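Local coordinates for protein 4-alpha-glucanotransferase (Aquifex aeolicus, PDB 1TZ7) that belongs to the amylomaltase (D-enzyme) family of 4-alpha-glucanotransferases, carbohydrate-active enzymes built round a parallel beta/alpha barrel, at residues D106-P111 with Y121-E126; A257-D262 with T267-G272; Y276-H281 with E312-V317. All blocks are in the same frame, centred on the assembly; numbering follows the deposited sequence.

Contact 1 (D106-P111 with Y121-E126); sequences DLKRFP and YEYKKE
Tyr123 reaches out from its helix to the loop 106-111 and donates a hydrogen bond from its hydroxyl to the carbonyl of Asp106. The bond from Tyr123 OH to Asp106 O is short, 2.7 Å, and uses a lone pair of the carbonyl, lying in the carbonyl plane with a C=O...donor angle of 133°. The same oxygen also lies in the plane of the phenol ring, beyond its edge. Lys108 N is close to Tyr123 OH as well, but at a poor angle for a bond. With CG anti to the backbone N (chi1 176°), the tyrosine projects from the helix towards the loop.

In the fold this loop lies between helix 94-98 and helix 117-133, so the contact joins a surface loop to the helix that follows it.

Lys108 lies along one face of the phenol, the two side chains running past each other in opposite directions. Its chain is extended until chi3 (52°), where a bend lets the methylene CE settle over the ring, 3.9 Å from the Tyr123 centroid. Lys108 NZ follows at 4.4 Å from that centroid, an off-centre cation-pi contact. Lysine suits this exposed place: its methylenes pack on the ring while the ammonium stays at the surface. Tyr123 CD2 lies at the edge of the Phe110 ring, near its plane, 4.3 Å from Phe110 CE2, and the Phe110 side chain also touches Val119.

Contact 2 (A257-D262 with T267-G272); sequences AGVPPD and TGQLWG
Val259, Ala257 and Trp271 have the most surface buried where strands 255-259 and 269-274 pair as an antiparallel beta hairpin. Val259 and Gln269 form a hydrogen-bonded pair: Val259 N gives a bond of 3.2 Å to Gln269 O, while the return bond from Gln269 N to Val259 O is weak. Gly258 faces Leu270 in the neighbouring non-hydrogen-bonded pair.

The two methyls of Val259 have different partners. CG1, anti to the carbonyl carbon (chi1 -76°), meets the six-membered part of the Trp271 indole, 3.8 Å from its CZ2. CG2 lies against the Gln269 side chain, which runs beside the valine in the same direction; a branched residue can thus fill two places at once. Ala257 CB lies 4.0 Å from Trp271 CE3, across the same six-membered ring from CZ2, a place that takes a small methyl, and Trp271 N bonds to Ala257 O at 3.2 Å. Gly258 CA lies over one face of the indole, 4.1 Å from the centroid of the five-membered ring, a CH-pi contact. Lacking a side chain, Gly258 also lets Gln269 O approach its CA to 3.3 Å. His307 meets Trp271 edge-to-face. Gly268 adopts a positive phi (71°) with ease, and its bare CA lies 3.6 Å from Val259 O.

The chemistry divides the work: backbone bonds set the strand register, while the broad indole lies against residues 257 to 259.

Contact 3 (Y276-H281 with E312-V317); sequences YNWEEH and EAYWEV
Trp278 and Tyr314 meet obliquely, their side chains passing in opposite directions. The planes of the Trp278 five-membered ring and the Tyr314 ring are inclined at 47°, with centroids 5.6 Å apart. The approach is led by Trp278 CD1, 3.7 Å from Tyr314 CE2, which lies near the indole plane at its edge. Tyr314 CG sits between its backbone N and carbonyl carbon (chi1 66°), and this carries the phenol from the strand towards the helix.

The contact joins the start of helix 278-283 to strand 313-318, an inner strand of the four-stranded antiparallel sheet; Asn277 holds the N-cap position of that helix. Both aromatic residues are buried, and large flat side chains suit the interior here: Trp278 also meets the ring of Trp289, nearly parallel to it.

Tyrosine suits this place because it also has a polar end. Tyr314 OH donates to Glu316 OE1 at 3.0 Å, on the anti side of the carboxylate and 31° out of its plane. Lys246 NZ bonds to the same hydroxyl and forms a salt bridge with Glu316 OE1, while Arg328 pairs with OE2. Tyr276 O approaches Tyr314 OH at 3.5 Å, though not as a hydrogen bond. On one face of the Trp278 indole lies Tyr276 CB, 3.6 Å above the plane.

How the contacts relate
The three contacts come in series along the chain. Contact 1 stands apart, its centre about 37 Å from that of contact 2 and about 42 Å from that of contact 3, on the opposite side of the chain's centre from contact 3. It joins a surface loop to helix 117-133, between barrel strands 60-62 and 222-227 in the chain. Contacts 2 and 3 have centres about 15 Å apart and share the four-stranded antiparallel sheet. They touch directly: Trp315 packs on Gly258, Val259 and Pro260, and Val317 meets Leu270. Strand 269-274 also leads on to helix 278-283. The hairpin comes between barrel strands 222-227 and 302-305, and strand 313-318 between 302-305 and 350-352.

Contact 1 (D106-P111 with Y121-E126)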
loop_
_atom_site.group_PDB
_atom_site.type_symbol
_atom_site.label_atom_id
_atom_site.label_comp_id
_atom_site.label_asym_id
_atom_site.label_seq_id
_atom_site.Cartn_x
_atom_site.Cartn_y
_atom_site.Cartn_z
ATOM N N ASP A 106 -29.865 3.336 -9.603
ATOM C CA ASP A 106 -28.501 3.788 -9.902
ATOM C C ASP A 106 -27.470 2.695 -9.594
ATOM O O ASP A 106 -26.399 2.652 -10.203
ATOM C CB ASP A 106 -28.166 5.053 -9.102
ATOM C CG ASP A 106 -28.862 6.287 -9.641
ATOM O OD1 ASP A 106 -28.966 6.425 -10.876
ATOM O OD2 ASP A 106 -29.334 7.174 -8.903
ATOM N N LEU A 107 -27.797 1.820 -8.642
ATOM C CA LEU A 107 -26.941 0.677 -8.322
ATOM C C LEU A 107 -26.996 -0.363 -9.433
ATOM O O LEU A 107 -28.038 -0.566 -10.057
ATOM C CB LEU A 107 -27.360 0.042 -6.990
ATOM C CG LEU A 107 -27.101 0.875 -5.730
ATOM C CD1 LEU A 107 -27.599 0.135 -4.503
ATOM C CD2 LEU A 107 -25.614 1.217 -5.586
ATOM N N LYS A 108 -25.867 -1.023 -9.670
ATOM C CA LYS A 108 -25.681 -1.823 -10.874
ATOM C C LYS A 108 -24.652 -2.941 -10.629
ATOM O O LYS A 108 -23.448 -2.699 -10.622
ATOM C CB LYS A 108 -25.220 -0.926 -12.022
ATOM C CG LYS A 108 -24.920 -1.658 -13.315
ATOM C CD LYS A 108 -24.666 -0.679 -14.458
ATOM C CE LYS A 108 -23.608 0.376 -14.086
ATOM N NZ LYS A 108 -22.864 0.897 -15.271
ATOM N N ARG A 109 -25.146 -4.160 -10.435
ATOM C CA ARG A 109 -24.295 -5.297 -10.090
ATOM C C ARG A 109 -23.422 -5.725 -11.279
ATOM O O ARG A 109 -23.864 -5.705 -12.426
ATOM C CB ARG A 109 -25.155 -6.486 -9.630
ATOM C CG ARG A 109 -25.010 -6.827 -8.154
ATOM C CD ARG A 109 -25.600 -5.776 -7.209
ATOM N NE ARG A 109 -26.714 -6.302 -6.414
ATOM C CZ ARG A 109 -26.591 -7.219 -5.450
ATOM N NH1 ARG A 109 -25.398 -7.726 -5.149
ATOM N NH2 ARG A 109 -27.666 -7.632 -4.785
ATOM N N PHE A 110 -22.181 -6.102 -10.983
ATOM C CA PHE A 110 -21.328 -6.816 -11.933
ATOM C C PHE A 110 -20.970 -8.195 -11.356
ATOM O O PHE A 110 -20.823 -8.341 -10.145
ATOM C CB PHE A 110 -20.042 -6.023 -12.197
ATOM C CG PHE A 110 -20.278 -4.654 -12.784
ATOM C CD1 PHE A 110 -20.264 -4.462 -14.160
ATOM C CD2 PHE A 110 -20.507 -3.557 -11.959
ATOM C CE1 PHE A 110 -20.479 -3.199 -14.701
ATOM C CE2 PHE A 110 -20.723 -2.293 -12.501
ATOM C CZ PHE A 110 -20.708 -2.118 -13.868
ATOM N N PRO A 111 -20.834 -9.204 -12.225
ATOM C CA PRO A 111 -20.410 -10.546 -11.792
ATOM C C PRO A 111 -18.995 -10.553 -11.201
ATOM O O PRO A 111 -18.169 -9.702 -11.562
ATOM C CB PRO A 111 -20.454 -11.366 -13.095
ATOM C CG PRO A 111 -21.297 -10.567 -14.028
ATOM C CD PRO A 111 -21.077 -9.145 -13.675
ATOM N N TYR A 121 -13.871 3.566 -12.280
ATOM C CA TYR A 121 -13.476 4.980 -12.275
ATOM C C TYR A 121 -14.637 5.841 -12.737
ATOM O O TYR A 121 -14.942 6.857 -12.127
ATOM C CB TYR A 121 -12.260 5.223 -13.187
ATOM C CG TYR A 121 -10.940 4.755 -12.605
ATOM C CD1 TYR A 121 -10.550 5.117 -11.319
ATOM C CD2 TYR A 121 -10.082 3.957 -13.346
ATOM C CE1 TYR A 121 -9.336 4.685 -10.787
ATOM C CE2 TYR A 121 -8.870 3.520 -12.822
ATOM C CZ TYR A 121 -8.502 3.885 -11.553
ATOM O OH TYR A 121 -7.298 3.447 -11.043
ATOM N N GLU A 122 -15.282 5.418 -13.825
ATOM C CA GLU A 122 -16.378 6.185 -14.431
ATOM C C GLU A 122 -17.677 6.028 -13.646
ATOM O O GLU A 122 -18.406 7.003 -13.424
ATOM C CB GLU A 122 -16.599 5.736 -15.885
ATOM C CG GLU A 122 -15.608 6.328 -16.874
ATOM C CD GLU A 122 -15.815 7.820 -17.093
ATOM O OE1 GLU A 122 -16.871 8.349 -16.674
ATOM O OE2 GLU A 122 -14.924 8.462 -17.688
ATOM N N TYR A 123 -17.959 4.789 -13.233
ATOM C CA TYR A 123 -19.236 4.453 -12.601
ATOM C C TYR A 123 -19.337 5.035 -11.181
ATOM O O TYR A 123 -20.351 5.611 -10.812
ATOM C CB TYR A 123 -19.417 2.931 -12.547
ATOM C CG TYR A 123 -20.663 2.494 -11.812
ATOM C CD1 TYR A 123 -21.912 2.987 -12.172
ATOM C CD2 TYR A 123 -20.592 1.590 -10.754
ATOM C CE1 TYR A 123 -23.058 2.593 -11.503
ATOM C CE2 TYR A 123 -21.733 1.190 -10.079
ATOM C CZ TYR A 123 -22.964 1.696 -10.459
ATOM O OH TYR A 123 -24.099 1.307 -9.796
ATOM N N LYS A 124 -18.284 4.870 -10.397
ATOM C CA LYS A 124 -18.280 5.363 -9.019
ATOM C C LYS A 124 -18.166 6.897 -8.974
ATOM O O LYS A 124 -18.665 7.530 -8.055
ATOM C CB LYS A 124 -17.147 4.723 -8.224
ATOM C CG LYS A 124 -17.275 3.205 -8.077
ATOM C CD LYS A 124 -17.308 2.781 -6.617
ATOM C CE LYS A 124 -17.449 1.273 -6.475
ATOM N NZ LYS A 124 -16.454 0.705 -5.526
ATOM N N LYS A 125 -17.513 7.478 -9.980
ATOM C CA LYS A 125 -17.474 8.932 -10.126
ATOM C C LYS A 125 -18.865 9.482 -10.390
ATOM O O LYS A 125 -19.219 10.541 -9.894
ATOM C CB LYS A 125 -16.534 9.338 -11.265
ATOM C CG LYS A 125 -16.256 10.857 -11.339
ATOM C CD LYS A 125 -15.781 11.282 -12.732
ATOM C CE LYS A 125 -14.301 10.960 -12.946
ATOM N NZ LYS A 125 -13.970 10.757 -14.390
ATOM N N GLU A 126 -19.652 8.752 -11.176
ATOM C CA GLU A 126 -21.004 9.184 -11.522
ATOM C C GLU A 126 -21.933 9.075 -10.313
ATOM O O GLU A 126 -22.753 9.953 -10.077
ATOM C CB GLU A 126 -21.558 8.351 -12.698
ATOM C CG GLU A 126 -21.887 9.170 -13.944
ATOM C CD GLU A 126 -20.815 10.201 -14.272
ATOM O OE1 GLU A 126 -21.166 11.386 -14.464
ATOM O OE2 GLU A 126 -19.623 9.824 -14.334
#

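Contact 2 (A257-D262 with T267-G272)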
loop_
_atom_site.group_PDB
_atom_site.type_symbol
_atom_site.label_atom_id
_atom_site.label_comp_id
_atom_site.label_asym_id
_atom_site.label_seq_id
_atom_site.Cartn_x
_atom_site.Cartn_y
_atom_site.Cartn_z
ATOM N N ALA A 257 14.090 8.558 -9.376
ATOM C CA ALA A 257 14.316 7.437 -8.479
ATOM C C ALA A 257 14.399 6.135 -9.255
ATOM O O ALA A 257 13.966 6.052 -10.403
ATOM C CB ALA A 257 13.206 7.363 -7.443
ATOM N N GLY A 258 14.960 5.123 -8.615
ATOM C CA GLY A 258 15.056 3.800 -9.196
ATOM C C GLY A 258 15.938 2.894 -8.360
ATOM O O GLY A 258 16.211 3.182 -7.193
ATOM N N VAL A 259 16.375 1.791 -8.958
ATOM C CA VAL A 259 17.394 0.930 -8.356
ATOM C C VAL A 259 18.381 0.459 -9.433
ATOM O O VAL A 259 18.034 0.392 -10.612
ATOM C CB VAL A 259 16.756 -0.307 -7.661
ATOM C CG1 VAL A 259 16.128 0.093 -6.334
ATOM C CG2 VAL A 259 15.725 -0.965 -8.568
ATOM N N PRO A 260 19.611 0.140 -9.026
ATOM C CA PRO A 260 20.675 -0.198 -9.980
ATOM C C PRO A 260 20.475 -1.576 -10.612
ATOM O O PRO A 260 19.615 -2.327 -10.166
ATOM C CB PRO A 260 21.938 -0.184 -9.112
ATOM C CG PRO A 260 21.461 -0.510 -7.746
ATOM C CD PRO A 260 20.080 0.068 -7.630
ATOM N N PRO A 261 21.261 -1.895 -11.642
ATOM C CA PRO A 261 21.227 -3.227 -12.264
ATOM C C PRO A 261 21.504 -4.353 -11.261
ATOM O O PRO A 261 22.443 -4.249 -10.469
ATOM C CB PRO A 261 22.351 -3.154 -13.312
ATOM C CG PRO A 261 22.550 -1.695 -13.569
ATOM C CD PRO A 261 22.235 -1.000 -12.296
ATOM N N ASP A 262 20.690 -5.410 -11.304
ATOM C CA ASP A 262 20.895 -6.585 -10.448
ATOM C C ASP A 262 21.556 -7.699 -11.256
ATOM O O ASP A 262 22.087 -7.460 -12.338
ATOM C CB ASP A 262 19.551 -7.098 -9.877
ATOM C CG ASP A 262 18.550 -5.983 -9.615
ATOM O OD1 ASP A 262 18.646 -4.920 -10.257
ATOM O OD2 ASP A 262 17.624 -6.094 -8.785
ATOM N N THR A 267 19.123 -4.101 -16.592
ATOM C CA THR A 267 19.405 -2.665 -16.667
ATOM C C THR A 267 18.670 -1.880 -15.562
ATOM O O THR A 267 18.446 -0.671 -15.687
ATOM C CB THR A 267 19.013 -2.114 -18.064
ATOM O OG1 THR A 267 19.042 -0.684 -18.055
ATOM C CG2 THR A 267 17.557 -2.456 -18.412
ATOM N N GLY A 268 18.305 -2.575 -14.486
ATOM C CA GLY A 268 17.661 -1.938 -13.346
ATOM C C GLY A 268 16.239 -1.505 -13.648
ATOM O O GLY A 268 15.695 -1.823 -14.707
ATOM N N GLN A 269 15.633 -0.779 -12.711
ATOM C CA GLN A 269 14.292 -0.231 -12.909
ATOM C C GLN A 269 14.303 1.282 -12.747
ATOM O O GLN A 269 14.904 1.816 -11.813
ATOM C CB GLN A 269 13.288 -0.855 -11.923
ATOM C CG GLN A 269 13.761 -2.143 -11.263
ATOM C CD GLN A 269 12.715 -2.737 -10.336
ATOM O OE1 GLN A 269 11.758 -3.362 -10.792
ATOM N NE2 GLN A 269 12.893 -2.542 -9.032
ATOM N N LEU A 270 13.635 1.967 -13.667
ATOM C CA LEU A 270 13.464 3.407 -13.581
ATOM C C LEU A 270 12.049 3.730 -13.103
ATOM O O LEU A 270 11.086 3.625 -13.866
ATOM C CB LEU A 270 13.722 4.047 -14.948
ATOM C CG LEU A 270 13.911 5.562 -14.970
ATOM C CD1 LEU A 270 15.187 5.960 -14.253
ATOM C CD2 LEU A 270 13.923 6.064 -16.408
ATOM N N TRP A 271 11.930 4.113 -11.835
ATOM C CA TRP A 271 10.625 4.360 -11.223
ATOM C C TRP A 271 10.027 5.683 -11.695
ATOM O O TRP A 271 8.813 5.816 -11.807
ATOM C CB TRP A 271 10.743 4.361 -9.697
ATOM C CG TRP A 271 11.148 3.035 -9.114
ATOM C CD1 TRP A 271 11.090 1.814 -9.724
ATOM C CD2 TRP A 271 11.668 2.801 -7.804
ATOM N NE1 TRP A 271 11.547 0.836 -8.874
ATOM C CE2 TRP A 271 11.908 1.417 -7.685
ATOM C CE3 TRP A 271 11.961 3.625 -6.707
ATOM C CZ2 TRP A 271 12.422 0.841 -6.523
ATOM C CZ3 TRP A 271 12.473 3.049 -5.556
ATOM C CH2 TRP A 271 12.697 1.672 -5.474
ATOM N N GLY A 272 10.890 6.660 -11.962
ATOM C CA GLY A 272 10.459 7.917 -12.549
ATOM C C GLY A 272 9.893 8.906 -11.534
ATOM O O GLY A 272 9.410 9.973 -11.908
#

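Contact 3 (Y276-H281 with E312-V317)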
loop_
_atom_site.group_PDB
_atom_site.type_symbol
_atom_site.label_atom_id
_atom_site.label_comp_id
_atom_site.label_asym_id
_atom_site.label_seq_id
_atom_site.Cartn_x
_atom_site.Cartn_y
_atom_site.Cartn_z
ATOM N N TYR A 276 14.061 12.750 -3.161
ATOM C CA TYR A 276 13.997 13.721 -2.089
ATOM C C TYR A 276 15.287 14.540 -2.034
ATOM O O TYR A 276 16.382 14.003 -2.195
ATOM C CB TYR A 276 13.779 13.014 -0.744
ATOM C CG TYR A 276 12.393 12.400 -0.569
ATOM C CD1 TYR A 276 12.245 11.076 -0.179
ATOM C CD2 TYR A 276 11.238 13.156 -0.784
ATOM C CE1 TYR A 276 10.984 10.505 -0.010
ATOM C CE2 TYR A 276 9.971 12.597 -0.621
ATOM C CZ TYR A 276 9.853 11.267 -0.232
ATOM O OH TYR A 276 8.600 10.698 -0.062
ATOM N N ASN A 277 15.146 15.841 -1.814
ATOM C CA ASN A 277 16.241 16.656 -1.315
ATOM C C ASN A 277 16.324 16.540 0.208
ATOM O O ASN A 277 15.760 17.354 0.933
ATOM C CB ASN A 277 16.039 18.114 -1.714
ATOM C CG ASN A 277 17.258 18.966 -1.434
ATOM O OD1 ASN A 277 18.284 18.824 -2.078
ATOM N ND2 ASN A 277 17.145 19.853 -0.473
ATOM N N TRP A 278 17.032 15.522 0.681
ATOM C CA TRP A 278 16.978 15.127 2.090
ATOM C C TRP A 278 17.553 16.194 3.016
ATOM O O TRP A 278 17.177 16.278 4.185
ATOM C CB TRP A 278 17.701 13.799 2.302
ATOM C CG TRP A 278 16.814 12.613 2.089
ATOM C CD1 TRP A 278 16.828 11.762 1.025
ATOM C CD2 TRP A 278 15.780 12.149 2.958
ATOM N NE1 TRP A 278 15.866 10.794 1.179
ATOM C CE2 TRP A 278 15.207 11.007 2.358
ATOM C CE3 TRP A 278 15.274 12.580 4.189
ATOM C CZ2 TRP A 278 14.159 10.294 2.948
ATOM C CZ3 TRP A 278 14.227 11.863 4.774
ATOM C CH2 TRP A 278 13.688 10.741 4.154
ATOM N N GLU A 279 18.458 17.008 2.499
ATOM C CA GLU A 279 19.046 18.069 3.299
ATOM C C GLU A 279 17.982 19.125 3.667
ATOM O O GLU A 279 18.071 19.763 4.714
ATOM C CB GLU A 279 20.248 18.703 2.573
ATOM C CG GLU A 279 19.959 20.014 1.867
ATOM C CD GLU A 279 21.192 20.585 1.181
ATOM O OE1 GLU A 279 21.855 19.839 0.424
ATOM O OE2 GLU A 279 21.501 21.778 1.403
ATOM N N GLU A 280 16.971 19.282 2.808
ATOM C CA GLU A 280 15.841 20.175 3.101
ATOM C C GLU A 280 14.876 19.573 4.139
ATOM O O GLU A 280 14.268 20.300 4.920
ATOM C CB GLU A 280 15.076 20.506 1.821
ATOM C CG GLU A 280 14.192 21.746 1.930
ATOM C CD GLU A 280 14.992 23.040 2.034
ATOM O OE1 GLU A 280 14.491 23.997 2.653
ATOM O OE2 GLU A 280 16.117 23.095 1.495
ATOM N N HIS A 281 14.736 18.253 4.133
ATOM C CA HIS A 281 13.885 17.573 5.121
ATOM C C HIS A 281 14.469 17.709 6.499
ATOM O O HIS A 281 13.758 17.993 7.447
ATOM C CB HIS A 281 13.678 16.097 4.731
ATOM C CG HIS A 281 13.097 15.946 3.379
ATOM N ND1 HIS A 281 11.746 15.974 3.146
ATOM C CD2 HIS A 281 13.683 15.852 2.170
ATOM C CE1 HIS A 281 11.530 15.874 1.847
ATOM N NE2 HIS A 281 12.688 15.798 1.237
ATOM N N GLU A 312 18.627 4.738 4.270
ATOM C CA GLU A 312 20.083 4.700 4.449
ATOM C C GLU A 312 20.796 5.281 3.232
ATOM O O GLU A 312 21.690 6.105 3.364
ATOM C CB GLU A 312 20.550 3.255 4.686
ATOM C CG GLU A 312 22.013 3.135 5.117
ATOM C CD GLU A 312 22.977 3.087 3.935
ATOM O OE1 GLU A 312 24.095 3.644 4.048
ATOM O OE2 GLU A 312 22.617 2.496 2.896
ATOM N N ALA A 313 20.397 4.828 2.048
ATOM C CA ALA A 313 20.920 5.364 0.790
ATOM C C ALA A 313 19.967 5.026 -0.356
ATOM O O ALA A 313 19.364 3.956 -0.375
ATOM C CB ALA A 313 22.314 4.796 0.507
ATOM N N TYR A 314 19.836 5.944 -1.308
ATOM C CA TYR A 314 18.898 5.766 -2.412
ATOM C C TYR A 314 19.586 5.914 -3.764
ATOM O O TYR A 314 20.565 6.650 -3.904
ATOM C CB TYR A 314 17.739 6.763 -2.297
ATOM C CG TYR A 314 18.141 8.208 -2.477
ATOM C CD1 TYR A 314 18.038 8.828 -3.716
ATOM C CD2 TYR A 314 18.613 8.959 -1.401
ATOM C CE1 TYR A 314 18.399 10.151 -3.886
ATOM C CE2 TYR A 314 18.978 10.284 -1.560
ATOM C CZ TYR A 314 18.869 10.877 -2.806
ATOM O OH TYR A 314 19.229 12.192 -2.975
ATOM N N TRP A 315 19.064 5.205 -4.754
ATOM C CA TRP A 315 19.611 5.241 -6.096
ATOM C C TRP A 315 19.083 6.474 -6.843
ATOM O O TRP A 315 17.872 6.670 -6.968
ATOM C CB TRP A 315 19.245 3.958 -6.846
ATOM C CG TRP A 315 19.939 3.799 -8.171
ATOM C CD1 TRP A 315 19.366 3.869 -9.406
ATOM C CD2 TRP A 315 21.329 3.530 -8.390
ATOM N NE1 TRP A 315 20.313 3.664 -10.380
ATOM C CE2 TRP A 315 21.529 3.455 -9.783
ATOM C CE3 TRP A 315 22.434 3.348 -7.548
ATOM C CZ2 TRP A 315 22.781 3.207 -10.351
ATOM C CZ3 TRP A 315 23.681 3.101 -8.121
ATOM C CH2 TRP A 315 23.838 3.033 -9.503
ATOM N N GLU A 316 20.007 7.293 -7.326
ATOM C CA GLU A 316 19.680 8.575 -7.937
ATOM C C GLU A 316 20.243 8.636 -9.368
ATOM O O GLU A 316 21.446 8.534 -9.564
ATOM C CB GLU A 316 20.287 9.699 -7.101
ATOM C CG GLU A 316 20.004 11.093 -7.610
ATOM C CD GLU A 316 20.685 12.160 -6.775
ATOM O OE1 GLU A 316 20.087 12.610 -5.773
ATOM O OE2 GLU A 316 21.818 12.545 -7.117
ATOM N N VAL A 317 19.360 8.810 -10.359
ATOM C CA VAL A 317 19.782 8.875 -11.772
ATOM C C VAL A 317 19.342 10.210 -12.439
ATOM O O VAL A 317 18.244 10.690 -12.207
ATOM C CB VAL A 317 19.224 7.658 -12.601
ATOM C CG1 VAL A 317 18.986 6.448 -11.698
ATOM C CG2 VAL A 317 17.945 8.035 -13.344
#